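Local coordinates for uncharacterized protein (Corynebacterium diphtheriae, PDB 3V7B) that is of unknown function, although its DUF2020 domain belongs to the Mog1p/PsbP clan, at residues Q68-V73 with V127-Q132; E113-A118 with L136-M141; E27-D32 with P56-W61. One frame throughout, in Å; residues are numbered along the deposited sequence.

Interaction 1 (Q68-V73 with V127-Q132). With EDO (1,2-ethanediol), chain C.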
ATOM      1  N   GLN A  68       2.110  10.083  -4.822  1.00 17.05           N
ATOM      2  CA  GLN A  68       2.908   9.260  -5.745  1.00 16.37           C
ATOM      3  C   GLN A  68       2.799   7.769  -5.348  1.00 15.12           C
ATOM      4  O   GLN A  68       2.901   6.897  -6.201  1.00 15.73           O
ATOM      5  CB  GLN A  68       4.366   9.726  -5.888  1.00 15.93           C
ATOM      6  CG  GLN A  68       5.278   9.469  -4.670  1.00 16.29           C
ATOM      7  CD  GLN A  68       6.737   9.681  -5.078  1.00 17.56           C
ATOM      8  OE1 GLN A  68       7.218   9.060  -6.015  1.00 18.33           O
ATOM      9  NE2 GLN A  68       7.393  10.649  -4.456  1.00 17.45           N
ATOM     10  N   ALA A  69       2.662   7.477  -4.072  1.00 15.24           N
ATOM     11  CA  ALA A  69       2.548   6.089  -3.592  1.00 13.98           C
ATOM     12  C   ALA A  69       1.779   6.086  -2.283  1.00 15.14           C
ATOM     13  O   ALA A  69       1.912   6.963  -1.409  1.00 15.36           O
ATOM     14  CB  ALA A  69       3.935   5.444  -3.394  1.00 14.45           C
ATOM     15  N   THR A  70       1.005   5.049  -2.120  1.00 14.39           N
ATOM     16  CA  THR A  70       0.275   4.825  -0.887  1.00 13.99           C
ATOM     17  C   THR A  70       0.494   3.375  -0.467  1.00 13.00           C
ATOM     18  O   THR A  70       0.310   2.450  -1.281  1.00 11.99           O
ATOM     19  CB  THR A  70      -1.247   5.058  -1.132  1.00 15.38           C
ATOM     20  OG1 THR A  70      -1.500   6.429  -1.515  1.00 16.48           O
ATOM     21  CG2 THR A  70      -2.097   4.637   0.097  1.00 14.99           C
ATOM     22  N   VAL A  71       0.813   3.164   0.818  1.00 11.69           N
ATOM     23  CA  VAL A  71       1.076   1.825   1.310  1.00 12.35           C
ATOM     24  C   VAL A  71       0.170   1.611   2.496  1.00 12.19           C
ATOM     25  O   VAL A  71       0.185   2.399   3.442  1.00 10.03           O
ATOM     26  CB  VAL A  71       2.552   1.608   1.746  1.00 13.06           C
ATOM     27  CG1 VAL A  71       2.757   0.240   2.374  1.00 13.52           C
ATOM     28  CG2 VAL A  71       3.499   1.812   0.519  1.00 12.66           C
HETATM   29  N   MSE A  72      -0.652   0.561   2.389  1.00 11.98           N
HETATM   30  CA  MSE A  72      -1.622   0.231   3.406  1.00 11.78           C
HETATM   31  C   MSE A  72      -1.531  -1.223   3.881  1.00 12.60           C
HETATM   32  O   MSE A  72      -1.592  -2.167   3.085  1.00 13.45           O
HETATM   33  CB  MSE A  72      -3.046   0.552   2.958  1.00 11.99           C
HETATM   34  CG  MSE A  72      -4.129   0.244   4.070  1.00 13.47           C
HETATM   35 SE   MSE A  72      -5.890   0.799   3.454  0.86 14.40          SE
HETATM   36  CE  MSE A  72      -5.997  -0.530   2.002  1.00 15.38           C
ATOM     37  N   VAL A  73      -1.344  -1.377   5.199  1.00 11.94           N
ATOM     38  CA  VAL A  73      -1.326  -2.633   5.902  1.00 12.68           C
ATOM     39  C   VAL A  73      -2.610  -2.860   6.717  1.00 12.28           C
ATOM     40  O   VAL A  73      -2.994  -2.056   7.536  1.00 15.31           O
ATOM     41  CB  VAL A  73      -0.076  -2.789   6.805  1.00 13.59           C
ATOM     42  CG1 VAL A  73      -0.107  -4.191   7.497  1.00 14.67           C
ATOM     43  CG2 VAL A  73       1.193  -2.679   5.929  1.00 12.25           C
ATOM     44  N   VAL A 127      -1.521  -3.540   0.605  1.00 11.20           N
ATOM     45  CA  VAL A 127      -1.855  -2.951  -0.708  1.00 11.97           C
ATOM     46  C   VAL A 127      -0.924  -1.739  -0.945  1.00 11.69           C
ATOM     47  O   VAL A 127      -0.748  -0.886  -0.076  1.00 12.16           O
ATOM     48  CB  VAL A 127      -3.342  -2.444  -0.751  1.00 12.76           C
ATOM     49  CG1 VAL A 127      -3.699  -1.789  -2.070  1.00 13.01           C
ATOM     50  CG2 VAL A 127      -4.351  -3.564  -0.370  1.00 12.62           C
ATOM     51  N   VAL A 128      -0.402  -1.614  -2.151  1.00 10.80           N
ATOM     52  CA  VAL A 128       0.396  -0.496  -2.483  1.00 11.15           C
ATOM     53  C   VAL A 128      -0.157  -0.025  -3.809  1.00 12.21           C
ATOM     54  O   VAL A 128      -0.387  -0.859  -4.697  1.00 13.47           O
ATOM     55  CB  VAL A 128       1.891  -0.872  -2.642  1.00 10.97           C
ATOM     56  CG1 VAL A 128       2.727   0.253  -3.184  1.00 11.63           C
ATOM     57  CG2 VAL A 128       2.530  -1.347  -1.330  1.00 11.10           C
ATOM     58  N   TRP A 129      -0.400   1.282  -3.877  1.00 12.61           N
ATOM     59  CA  TRP A 129      -0.777   1.959  -5.089  1.00 13.64           C
ATOM     60  C   TRP A 129       0.397   2.880  -5.436  1.00 14.45           C
ATOM     61  O   TRP A 129       1.017   3.478  -4.542  1.00 13.28           O
ATOM     62  CB  TRP A 129      -2.001   2.812  -4.822  1.00 13.48           C
ATOM     63  CG  TRP A 129      -3.277   2.067  -4.620  1.00 14.58           C
ATOM     64  CD1 TRP A 129      -4.133   1.589  -5.568  1.00 15.66           C
ATOM     65  CD2 TRP A 129      -3.894   1.772  -3.350  1.00 15.24           C
ATOM     66  NE1 TRP A 129      -5.251   1.049  -4.995  1.00 14.88           N
ATOM     67  CE2 TRP A 129      -5.155   1.114  -3.650  1.00 16.09           C
ATOM     68  CE3 TRP A 129      -3.551   2.022  -2.016  1.00 16.26           C
ATOM     69  CZ2 TRP A 129      -6.016   0.741  -2.670  1.00 16.54           C
ATOM     70  CZ3 TRP A 129      -4.404   1.602  -1.017  1.00 16.08           C
ATOM     71  CH2 TRP A 129      -5.597   0.981  -1.299  1.00 16.93           C
ATOM     72  N   SER A 130       0.683   2.990  -6.713  1.00 15.16           N
ATOM     73  CA  SER A 130       1.659   3.934  -7.225  1.00 15.97           C
ATOM     74  C   SER A 130       1.040   4.753  -8.346  1.00 16.83           C
ATOM     75  O   SER A 130       0.203   4.262  -9.074  1.00 15.75           O
ATOM     76  CB  SER A 130       2.869   3.201  -7.801  1.00 17.25           C
ATOM     77  OG  SER A 130       3.662   4.065  -8.618  1.00 17.92           O
ATOM     78  N   ASN A 131       1.513   5.984  -8.506  1.00 17.12           N
ATOM     79  CA  ASN A 131       1.049   6.842  -9.612  1.00 18.17           C
ATOM     80  C   ASN A 131       1.773   6.511 -10.907  1.00 19.72           C
ATOM     81  O   ASN A 131       1.516   7.147 -11.921  1.00 23.41           O
ATOM     82  CB  ASN A 131       1.137   8.360  -9.273  1.00 17.45           C
ATOM     83  CG  ASN A 131       2.565   8.884  -9.245  1.00 16.59           C
ATOM     84  OD1 ASN A 131       3.522   8.123  -9.307  1.00 16.56           O
ATOM     85  ND2 ASN A 131       2.709  10.226  -9.159  1.00 16.85           N
ATOM     86  N   GLN A 132       2.705   5.543 -10.846  1.00 21.63           N
ATOM     87  CA  GLN A 132       3.527   5.139 -11.996  1.00 23.16           C
ATOM     88  C   GLN A 132       2.895   3.987 -12.762  1.00 22.63           C
ATOM     89  O   GLN A 132       2.055   3.287 -12.239  1.00 20.77           O
ATOM     90  CB  GLN A 132       4.917   4.710 -11.486  1.00 21.70           C
ATOM     91  CG  GLN A 132       5.578   5.813 -10.692  1.00 21.84           C
ATOM     92  CD  GLN A 132       5.994   6.995 -11.545  1.00 23.84           C
ATOM     93  OE1 GLN A 132       6.604   6.825 -12.582  1.00 26.93           O
ATOM     94  NE2 GLN A 132       5.690   8.202 -11.093  1.00 24.36           N
TER
HETATM   95  C1  EDO C 401      -1.895   7.106  -6.580  1.00 23.41           C
HETATM   96  O1  EDO C 401      -2.202   8.458  -6.201  1.00 22.16           O
HETATM   97  C2  EDO C 401      -1.149   6.423  -5.422  1.00 21.57           C
HETATM   98  O2  EDO C 401      -1.813   6.405  -4.135  1.00 22.70           O

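Interaction 2 (E113-A118 with L136-M141)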
ATOM      1  N   GLU A 113      -3.055   4.942 -15.678  1.00 40.29           N
ATOM      2  CA  GLU A 113      -3.670   5.563 -14.453  1.00 39.24           C
ATOM      3  C   GLU A 113      -2.881   5.340 -13.151  1.00 35.34           C
ATOM      4  O   GLU A 113      -3.207   5.962 -12.113  1.00 32.85           O
ATOM      5  CB  GLU A 113      -5.064   4.945 -14.190  1.00 43.40           C
ATOM      6  CG  GLU A 113      -6.191   5.355 -15.128  1.00 47.10           C
ATOM      7  CD  GLU A 113      -5.979   4.832 -16.530  1.00 49.20           C
ATOM      8  OE1 GLU A 113      -5.618   3.623 -16.667  1.00 46.40           O
ATOM      9  OE2 GLU A 113      -6.129   5.651 -17.469  1.00 49.91           O
ATOM     10  N   GLY A 114      -1.873   4.463 -13.217  1.00 27.84           N
ATOM     11  CA  GLY A 114      -1.116   4.035 -12.047  1.00 24.83           C
ATOM     12  C   GLY A 114      -1.044   2.525 -11.909  1.00 22.11           C
ATOM     13  O   GLY A 114      -1.413   1.769 -12.823  1.00 23.14           O
ATOM     14  N   ALA A 115      -0.592   2.059 -10.725  1.00 19.20           N
ATOM     15  CA  ALA A 115      -0.305   0.669 -10.552  1.00 16.80           C
ATOM     16  C   ALA A 115      -0.845   0.282  -9.196  1.00 16.12           C
ATOM     17  O   ALA A 115      -0.914   1.117  -8.327  1.00 14.68           O
ATOM     18  CB  ALA A 115       1.205   0.406 -10.614  1.00 17.68           C
ATOM     19  N   VAL A 116      -1.085  -0.999  -9.020  1.00 14.82           N
ATOM     20  CA  VAL A 116      -1.470  -1.566  -7.727  1.00 14.65           C
ATOM     21  C   VAL A 116      -0.801  -2.921  -7.510  1.00 14.53           C
ATOM     22  O   VAL A 116      -0.497  -3.665  -8.454  1.00 14.75           O
ATOM     23  CB  VAL A 116      -3.015  -1.707  -7.604  1.00 14.54           C
ATOM     24  CG1 VAL A 116      -3.546  -2.716  -8.663  1.00 16.29           C
ATOM     25  CG2 VAL A 116      -3.464  -1.967  -6.127  1.00 15.19           C
ATOM     26  N   TYR A 117      -0.578  -3.251  -6.245  1.00 14.42           N
ATOM     27  CA  TYR A 117      -0.052  -4.515  -5.887  1.00 14.26           C
ATOM     28  C   TYR A 117      -0.686  -4.825  -4.552  1.00 14.13           C
ATOM     29  O   TYR A 117      -0.508  -4.079  -3.542  1.00 13.18           O
ATOM     30  CB  TYR A 117       1.498  -4.525  -5.805  1.00 16.39           C
ATOM     31  CG  TYR A 117       2.105  -5.921  -5.554  1.00 16.19           C
ATOM     32  CD1 TYR A 117       2.586  -6.693  -6.644  1.00 17.86           C
ATOM     33  CD2 TYR A 117       2.246  -6.453  -4.274  1.00 15.48           C
ATOM     34  CE1 TYR A 117       3.129  -7.940  -6.465  1.00 16.59           C
ATOM     35  CE2 TYR A 117       2.798  -7.714  -4.085  1.00 15.49           C
ATOM     36  CZ  TYR A 117       3.262  -8.449  -5.199  1.00 16.68           C
ATOM     37  OH  TYR A 117       3.825  -9.697  -5.088  1.00 17.44           O
ATOM     38  N   ALA A 118      -1.474  -5.887  -4.536  1.00 13.15           N
ATOM     39  CA  ALA A 118      -2.311  -6.229  -3.375  1.00 12.95           C
ATOM     40  C   ALA A 118      -2.280  -7.697  -3.067  1.00 12.48           C
ATOM     41  O   ALA A 118      -2.586  -8.540  -3.893  1.00 12.57           O
ATOM     42  CB  ALA A 118      -3.742  -5.758  -3.579  1.00 13.40           C
ATOM     43  N   LEU A 136       5.893  -3.238 -11.169  1.00 18.25           N
ATOM     44  CA  LEU A 136       7.093  -3.619 -10.468  1.00 18.72           C
ATOM     45  C   LEU A 136       7.399  -2.632  -9.347  1.00 17.66           C
ATOM     46  O   LEU A 136       7.845  -3.036  -8.328  1.00 19.36           O
ATOM     47  CB  LEU A 136       8.321  -3.775 -11.407  1.00 21.02           C
ATOM     48  CG  LEU A 136       9.648  -4.278 -10.764  1.00 23.75           C
ATOM     49  CD1 LEU A 136       9.497  -5.533  -9.888  1.00 22.83           C
ATOM     50  CD2 LEU A 136      10.759  -4.443 -11.831  1.00 24.76           C
ATOM     51  N   LYS A 137       7.134  -1.344  -9.517  1.00 17.96           N
ATOM     52  CA  LYS A 137       7.432  -0.368  -8.474  1.00 16.80           C
ATOM     53  C   LYS A 137       6.630  -0.608  -7.176  1.00 15.31           C
ATOM     54  O   LYS A 137       7.175  -0.618  -6.069  1.00 15.83           O
ATOM     55  CB  LYS A 137       7.260   1.050  -9.014  1.00 17.60           C
ATOM     56  CG  LYS A 137       8.380   1.395  -9.990  1.00 19.87           C
ATOM     57  CD  LYS A 137       8.077   2.711 -10.718  1.00 21.25           C
ATOM     58  CE  LYS A 137       9.186   3.113 -11.684  1.00 22.83           C
ATOM     59  NZ  LYS A 137       9.015   4.557 -12.156  1.00 24.76           N
ATOM     60  N   ALA A 138       5.350  -0.870  -7.359  1.00 15.15           N
ATOM     61  CA  ALA A 138       4.403  -1.190  -6.319  1.00 14.78           C
ATOM     62  C   ALA A 138       4.786  -2.526  -5.677  1.00 14.21           C
ATOM     63  O   ALA A 138       4.743  -2.697  -4.428  1.00 14.37           O
ATOM     64  CB  ALA A 138       2.982  -1.256  -6.898  1.00 16.56           C
ATOM     65  N   GLU A 139       5.197  -3.463  -6.497  1.00 14.88           N
ATOM     66  CA  GLU A 139       5.624  -4.781  -5.991  1.00 16.78           C
ATOM     67  C   GLU A 139       6.846  -4.672  -5.086  1.00 15.17           C
ATOM     68  O   GLU A 139       6.901  -5.273  -4.062  1.00 14.77           O
ATOM     69  CB  GLU A 139       5.914  -5.694  -7.152  1.00 17.59           C
ATOM     70  CG  GLU A 139       6.457  -7.036  -6.739  1.00 21.27           C
ATOM     71  CD  GLU A 139       6.576  -7.981  -7.939  1.00 25.94           C
ATOM     72  OE1 GLU A 139       5.768  -7.861  -8.892  1.00 28.76           O
ATOM     73  OE2 GLU A 139       7.455  -8.840  -7.885  1.00 31.04           O
ATOM     74  N   LEU A 140       7.817  -3.858  -5.465  1.00 15.70           N
ATOM     75  CA  LEU A 140       9.054  -3.664  -4.662  1.00 15.02           C
ATOM     76  C   LEU A 140       8.769  -3.018  -3.339  1.00 14.52           C
ATOM     77  O   LEU A 140       9.294  -3.433  -2.304  1.00 13.84           O
ATOM     78  CB  LEU A 140      10.054  -2.808  -5.426  1.00 15.66           C
ATOM     79  CG  LEU A 140      10.738  -3.411  -6.659  1.00 18.10           C
ATOM     80  CD1 LEU A 140      11.495  -2.346  -7.489  1.00 17.83           C
ATOM     81  CD2 LEU A 140      11.660  -4.549  -6.197  1.00 19.43           C
HETATM   82  N   MSE A 141       7.874  -2.030  -3.378  1.00 13.75           N
HETATM   83  CA  MSE A 141       7.445  -1.389  -2.156  1.00 13.15           C
HETATM   84  C   MSE A 141       6.677  -2.341  -1.223  1.00 12.43           C
HETATM   85  O   MSE A 141       6.886  -2.329  -0.026  1.00 11.44           O
HETATM   86  CB  MSE A 141       6.645  -0.097  -2.515  1.00 14.04           C
HETATM   87  CG  MSE A 141       7.512   0.989  -3.059  1.00 15.63           C
HETATM   88 SE   MSE A 141       6.583   2.690  -3.348  0.83 16.25          SE
HETATM   89  CE  MSE A 141       5.592   2.295  -4.963  1.00 15.71           C
TER

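Interaction 3 (E27-D32 with P56-W61)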
ATOM      1  N   GLU A  27       7.540  10.440   9.086  1.00 21.64           N
ATOM      2  CA  GLU A  27       8.048   9.478   8.198  1.00 20.78           C
ATOM      3  C   GLU A  27       7.442   8.116   8.464  1.00 19.17           C
ATOM      4  O   GLU A  27       6.974   7.821   9.588  1.00 19.32           O
ATOM      5  CB  GLU A  27       9.577   9.459   8.233  1.00 21.91           C
ATOM      6  CG  GLU A  27      10.152  10.790   7.682  1.00 24.44           C
ATOM      7  CD  GLU A  27      11.663  10.794   7.476  1.00 28.14           C
ATOM      8  OE1 GLU A  27      12.173  11.911   7.182  1.00 30.36           O
ATOM      9  OE2 GLU A  27      12.347   9.711   7.633  1.00 28.64           O
ATOM     10  N   CYS A  28       7.446   7.303   7.423  1.00 18.30           N
ATOM     11  CA  CYS A  28       6.914   5.942   7.519  1.00 17.36           C
ATOM     12  C   CYS A  28       7.795   5.089   8.398  1.00 18.63           C
ATOM     13  O   CYS A  28       9.003   5.031   8.156  1.00 18.74           O
ATOM     14  CB  CYS A  28       6.930   5.329   6.145  1.00 17.89           C
ATOM     15  SG  CYS A  28       6.021   3.796   6.053  1.00 16.37           S
ATOM     16  N   PRO A  29       7.220   4.369   9.384  1.00 18.98           N
ATOM     17  CA  PRO A  29       8.141   3.569  10.247  1.00 20.47           C
ATOM     18  C   PRO A  29       8.829   2.430   9.559  1.00 20.25           C
ATOM     19  O   PRO A  29       9.909   1.988  10.012  1.00 22.38           O
ATOM     20  CB  PRO A  29       7.252   3.079  11.419  1.00 22.30           C
ATOM     21  CG  PRO A  29       6.077   3.978  11.397  1.00 21.77           C
ATOM     22  CD  PRO A  29       5.889   4.496   9.956  1.00 19.59           C
ATOM     23  N   TYR A  30       8.330   2.031   8.397  1.00 17.67           N
ATOM     24  CA  TYR A  30       8.869   0.846   7.774  1.00 17.99           C
ATOM     25  C   TYR A  30       9.357   1.022   6.337  1.00 18.58           C
ATOM     26  O   TYR A  30       9.628   0.052   5.681  1.00 19.34           O
ATOM     27  CB  TYR A  30       7.830  -0.288   7.812  1.00 16.19           C
ATOM     28  CG  TYR A  30       6.460   0.096   7.365  1.00 14.86           C
ATOM     29  CD1 TYR A  30       6.094  -0.077   6.049  1.00 13.61           C
ATOM     30  CD2 TYR A  30       5.513   0.628   8.266  1.00 15.60           C
ATOM     31  CE1 TYR A  30       4.824   0.227   5.622  1.00 13.76           C
ATOM     32  CE2 TYR A  30       4.223   0.964   7.846  1.00 13.84           C
ATOM     33  CZ  TYR A  30       3.891   0.771   6.545  1.00 14.20           C
ATOM     34  OH  TYR A  30       2.633   1.089   6.142  1.00 13.52           O
ATOM     35  N   LEU A  31       9.382   2.246   5.826  1.00 17.61           N
ATOM     36  CA  LEU A  31       9.854   2.486   4.450  1.00 18.46           C
ATOM     37  C   LEU A  31      10.664   3.797   4.511  1.00 21.09           C
ATOM     38  O   LEU A  31      10.152   4.821   4.963  1.00 21.72           O
ATOM     39  CB  LEU A  31       8.708   2.653   3.491  1.00 17.83           C
ATOM     40  CG  LEU A  31       7.935   1.414   3.071  1.00 16.67           C
ATOM     41  CD1 LEU A  31       6.856   1.752   2.035  1.00 17.24           C
ATOM     42  CD2 LEU A  31       8.868   0.316   2.522  1.00 15.82           C
ATOM     43  N   ASP A  32      11.891   3.747   4.033  1.00 20.47           N
ATOM     44  CA  ASP A  32      12.729   4.922   3.992  1.00 21.71           C
ATOM     45  C   ASP A  32      12.290   5.871   2.887  1.00 20.15           C
ATOM     46  O   ASP A  32      12.103   5.445   1.731  1.00 16.68           O
ATOM     47  CB  ASP A  32      14.165   4.434   3.771  1.00 25.04           C
ATOM     48  CG  ASP A  32      15.162   5.568   3.614  1.00 30.91           C
ATOM     49  OD1 ASP A  32      15.674   5.995   4.670  1.00 34.50           O
ATOM     50  OD2 ASP A  32      15.446   6.013   2.437  1.00 33.14           O
ATOM     51  N   PRO A  56       0.599   1.656  10.929  1.00 17.64           N
ATOM     52  CA  PRO A  56       0.159   2.861  10.209  1.00 16.94           C
ATOM     53  C   PRO A  56       0.309   2.772   8.729  1.00 16.89           C
ATOM     54  O   PRO A  56       1.294   2.262   8.249  1.00 18.26           O
ATOM     55  CB  PRO A  56       1.089   3.956  10.762  1.00 17.90           C
ATOM     56  CG  PRO A  56       1.452   3.474  12.119  1.00 20.20           C
ATOM     57  CD  PRO A  56       1.693   1.998  11.857  1.00 19.43           C
ATOM     58  N   ALA A  57      -0.675   3.282   8.006  1.00 14.60           N
ATOM     59  CA  ALA A  57      -0.603   3.446   6.570  1.00 13.49           C
ATOM     60  C   ALA A  57       0.328   4.611   6.277  1.00 14.00           C
ATOM     61  O   ALA A  57       0.398   5.544   7.072  1.00 14.29           O
ATOM     62  CB  ALA A  57      -1.967   3.724   6.025  1.00 13.52           C
ATOM     63  N   CYS A  58       1.058   4.542   5.167  1.00 12.42           N
ATOM     64  CA  CYS A  58       2.051   5.581   4.832  1.00 13.28           C
ATOM     65  C   CYS A  58       1.676   6.112   3.437  1.00 13.05           C
ATOM     66  O   CYS A  58       1.431   5.356   2.489  1.00 14.63           O
ATOM     67  CB  CYS A  58       3.482   5.047   4.815  1.00 12.79           C
ATOM     68  SG  CYS A  58       4.033   4.438   6.436  1.00 16.73           S
ATOM     69  N   VAL A  59       1.690   7.425   3.317  1.00 12.48           N
ATOM     70  CA  VAL A  59       1.373   8.069   2.025  1.00 12.21           C
ATOM     71  C   VAL A  59       2.459   9.060   1.638  1.00 13.46           C
ATOM     72  O   VAL A  59       2.968   9.787   2.494  1.00 14.46           O
ATOM     73  CB  VAL A  59       0.081   8.821   2.111  1.00 12.84           C
ATOM     74  CG1 VAL A  59      -0.315   9.335   0.697  1.00 11.95           C
ATOM     75  CG2 VAL A  59      -1.018   7.921   2.679  1.00 12.68           C
ATOM     76  N   PHE A  60       2.841   9.029   0.356  1.00 13.51           N
ATOM     77  CA  PHE A  60       3.974   9.752  -0.102  1.00 15.36           C
ATOM     78  C   PHE A  60       3.555  10.599  -1.300  1.00 16.41           C
ATOM     79  O   PHE A  60       3.028  10.107  -2.290  1.00 16.00           O
ATOM     80  CB  PHE A  60       5.133   8.845  -0.523  1.00 15.41           C
ATOM     81  CG  PHE A  60       5.528   7.779   0.476  1.00 15.57           C
ATOM     82  CD1 PHE A  60       6.505   8.021   1.432  1.00 15.77           C
ATOM     83  CD2 PHE A  60       4.864   6.550   0.509  1.00 15.08           C
ATOM     84  CE1 PHE A  60       6.925   7.034   2.299  1.00 15.61           C
ATOM     85  CE2 PHE A  60       5.226   5.599   1.466  1.00 16.02           C
ATOM     86  CZ  PHE A  60       6.260   5.846   2.357  1.00 15.82           C
ATOM     87  N   TRP A  61       3.856  11.883  -1.185  1.00 16.56           N
ATOM     88  CA  TRP A  61       3.516  12.880  -2.178  1.00 16.26           C
ATOM     89  C   TRP A  61       4.708  13.463  -2.885  1.00 16.98           C
ATOM     90  O   TRP A  61       5.740  13.730  -2.282  1.00 16.16           O
ATOM     91  CB  TRP A  61       2.783  14.059  -1.527  1.00 16.59           C
ATOM     92  CG  TRP A  61       1.335  13.791  -1.281  1.00 16.17           C
ATOM     93  CD1 TRP A  61       0.232  14.004  -2.144  1.00 15.82           C
ATOM     94  CD2 TRP A  61       0.787  13.354  -0.037  1.00 15.20           C
ATOM     95  NE1 TRP A  61      -0.946  13.676  -1.534  1.00 16.47           N
ATOM     96  CE2 TRP A  61      -0.659  13.283  -0.218  1.00 15.15           C
ATOM     97  CE3 TRP A  61       1.353  12.976   1.182  1.00 16.22           C
ATOM     98  CZ2 TRP A  61      -1.476  12.812   0.763  1.00 17.72           C
ATOM     99  CZ3 TRP A  61       0.490  12.546   2.185  1.00 16.37           C
ATOM    100  CH2 TRP A  61      -0.879  12.463   1.966  1.00 15.61           C
TER

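Interaction 1 (Q68-V73 with V127-Q132)
The carbonyl oxygen Gln-68 O takes the backbone N-H of Asn-131 at an N-to-O distance of 2.8 Å, with the donor lifted 36° out of the carbonyl plane, while the CA of Ser-130 makes a C-H...O contact with the same oxygen at 3.4 Å. From this end the antiparallel strands pair regularly. Thr-70 with Trp-129 and Met-72 with Val-127 are hydrogen-bonded pairs, each joined by two backbone hydrogen bonds, the shorter of the latter running from Val-127 N to Met-72 O at 2.8 Å. Ala-69 with Ser-130 and Val-71 with Val-128 are the non-hydrogen-bonded pairs. Gln-68 and Ala-69 together face Phe-60 on the other neighbouring strand, a classic beta bulge.

On one face of the sheet the Trp-129 indole lies beside Met-72, a selenomethionine. Its chain is extended until chi3 (66°) turns the methyl toward the indole, so that Met-72 CE meets the ring edge at Trp-129 CH2, 3.7 Å away. Thr-70 CG2 approaches Trp-129 CE3 obliquely, also at 3.7 Å, and Val-127 CG1 lies over one indole face. Helix 79-89 packs here through Trp-88, Val-85 and Ala-89. Thr-70 OG1 is hydrogen-bonded (2.6 Å) to O2 of an ethanediol probably taken from the crystallisation liquor. On the other face Val-71 CG2 touches Val-128 CG2 at 3.8 Å, side by side, and helix 135-149 adds Met-141.

At the strand end, Ser-130 OG accepts from Gln-132 N in an ST turn and is also bonded to Asn-40; the Gln-68 and Asn-131 amides both reach Gln-42. Main-chain bonds thus hold the centre between largely apolar faces, the Thr-70 hydroxyl being the exception beside Trp-129, whereas amides and a hydroxyl at the turn end tie the strands to the Asn-40 to Gln-42 region.

Interaction 2 (E113-A118 with L136-M141)
Tyr-117 and Glu-139 meet in a CH-pi interaction, with the CA of the glutamate over the ring face. Glu-139 CA is 3.9 Å from the Tyr-117 ring centroid and 20° off the ring normal, shifted toward the rim. The glutamate chain then runs outward across the ring: the backbone puts Glu-139 CB 3.5 Å from Tyr-117 CD1, and a first torsion that sets CG opposite the backbone N (chi1 176°) carries Glu-139 CG on to 3.5 Å from Tyr-117 CE1. CB and CG make the closest approaches, and the carboxylate follows, with Glu-139 OE1 still 3.6 Å from Tyr-117 CE1.

Purely apolar contact gathers on Ala-138. Its methyl points at the strand and fits against Tyr-117 CB, with Ala-138 CB and Tyr-117 CB 3.8 Å apart; Ala-115 CB, on the same side of the strand as Tyr-117, lies 4.4 Å from Ala-138 CB. The axes of segments 136-141 and 114-118 approach to 6.9 Å, a closeness consistent with alanines at the interface.

No hydrogen bond crosses between the segments, and the polar ends are held by other partners. Tyr-117 OH bonds to Glu-100 O, while Glu-139 OE1 forms a salt bridge with Arg-108. The carboxylate of Glu-100 lies near Glu-139 OE2, and that like charge may be offset in part by the arginine.

Helix 135-149 rests on one face of the sheet, its segment 136-141 crossing strand segment 114-118 at -37°. Ala-138 reaches beyond it to Val-128 of the adjoining strand 124-130, Met-141 packs against helix 33-40, and on the opposite sheet face Ala-118 meets helix 79-89.

Interaction 3 (E27-D32 with P56-W61)
Cys-28 and Cys-58 are joined by a disulfide, SG to SG 2.1 Å, whose chi3 of 82° is close to the relaxed right-handed value. Around it the apolar centre is completed by Phe-60: its tip atom CZ lies 3.9 Å from Cys-28 CB and 4.1 Å from Leu-31 CD1, the leucine and phenylalanine side chains crossing at about a right angle. Leu-31 also touches Val-71 on the next strand.

Farther out, the Tyr-30 ring lies against the sulfurs. Cys-28 SG stands 3.6 Å above the plane, over the ring centre, and Cys-58 SG comes obliquely to 4.2 Å from the Tyr-30 centroid. This placement depends on chi1 of 48°, with Tyr-30 CG between its own backbone N and carbonyl carbon. Pro-29 CD adds a looser touch on Cys-58 SG. Beyond, Tyr-30 meets Ala-145 and Leu-149 of helix 135-149.

At the polar edge Tyr-30 OH donates to Pro-56 O over 2.8 Å, in the carbonyl plane, so the acceptor sits at the ring's edge while sulfur occupies a face.

A covalent bond, with the tyrosine's directional hydrogen bond beside it, thus joins the irregular segment 27-32 to segment 56-61; the former leads into helix 33-40, with Asp-32 as its N-cap, and the two links may restrain where that helix starts.

From the N terminus, interaction 3 is the first to close: it brings strand 57-61 back to the segment before helix 33-40, looping out that helix and strand 46-50. Interaction 1 opens only afterwards, one strand farther along the sheet, and spans helix 79-89 and three strands before 124-130 returns beside 69-75. Interaction 2 opens inside that span and closes beyond it on helix 135-149, so interactions 1 and 2 cross, while interaction 3 stands in series with both. Strands 57-61, 69-75, 124-130 and 114-121 are successive neighbours in one antiparallel sheet; helix 135-149 lies on one face of that sheet, forms one side of interaction 2 and packs beside interactions 1 and 3.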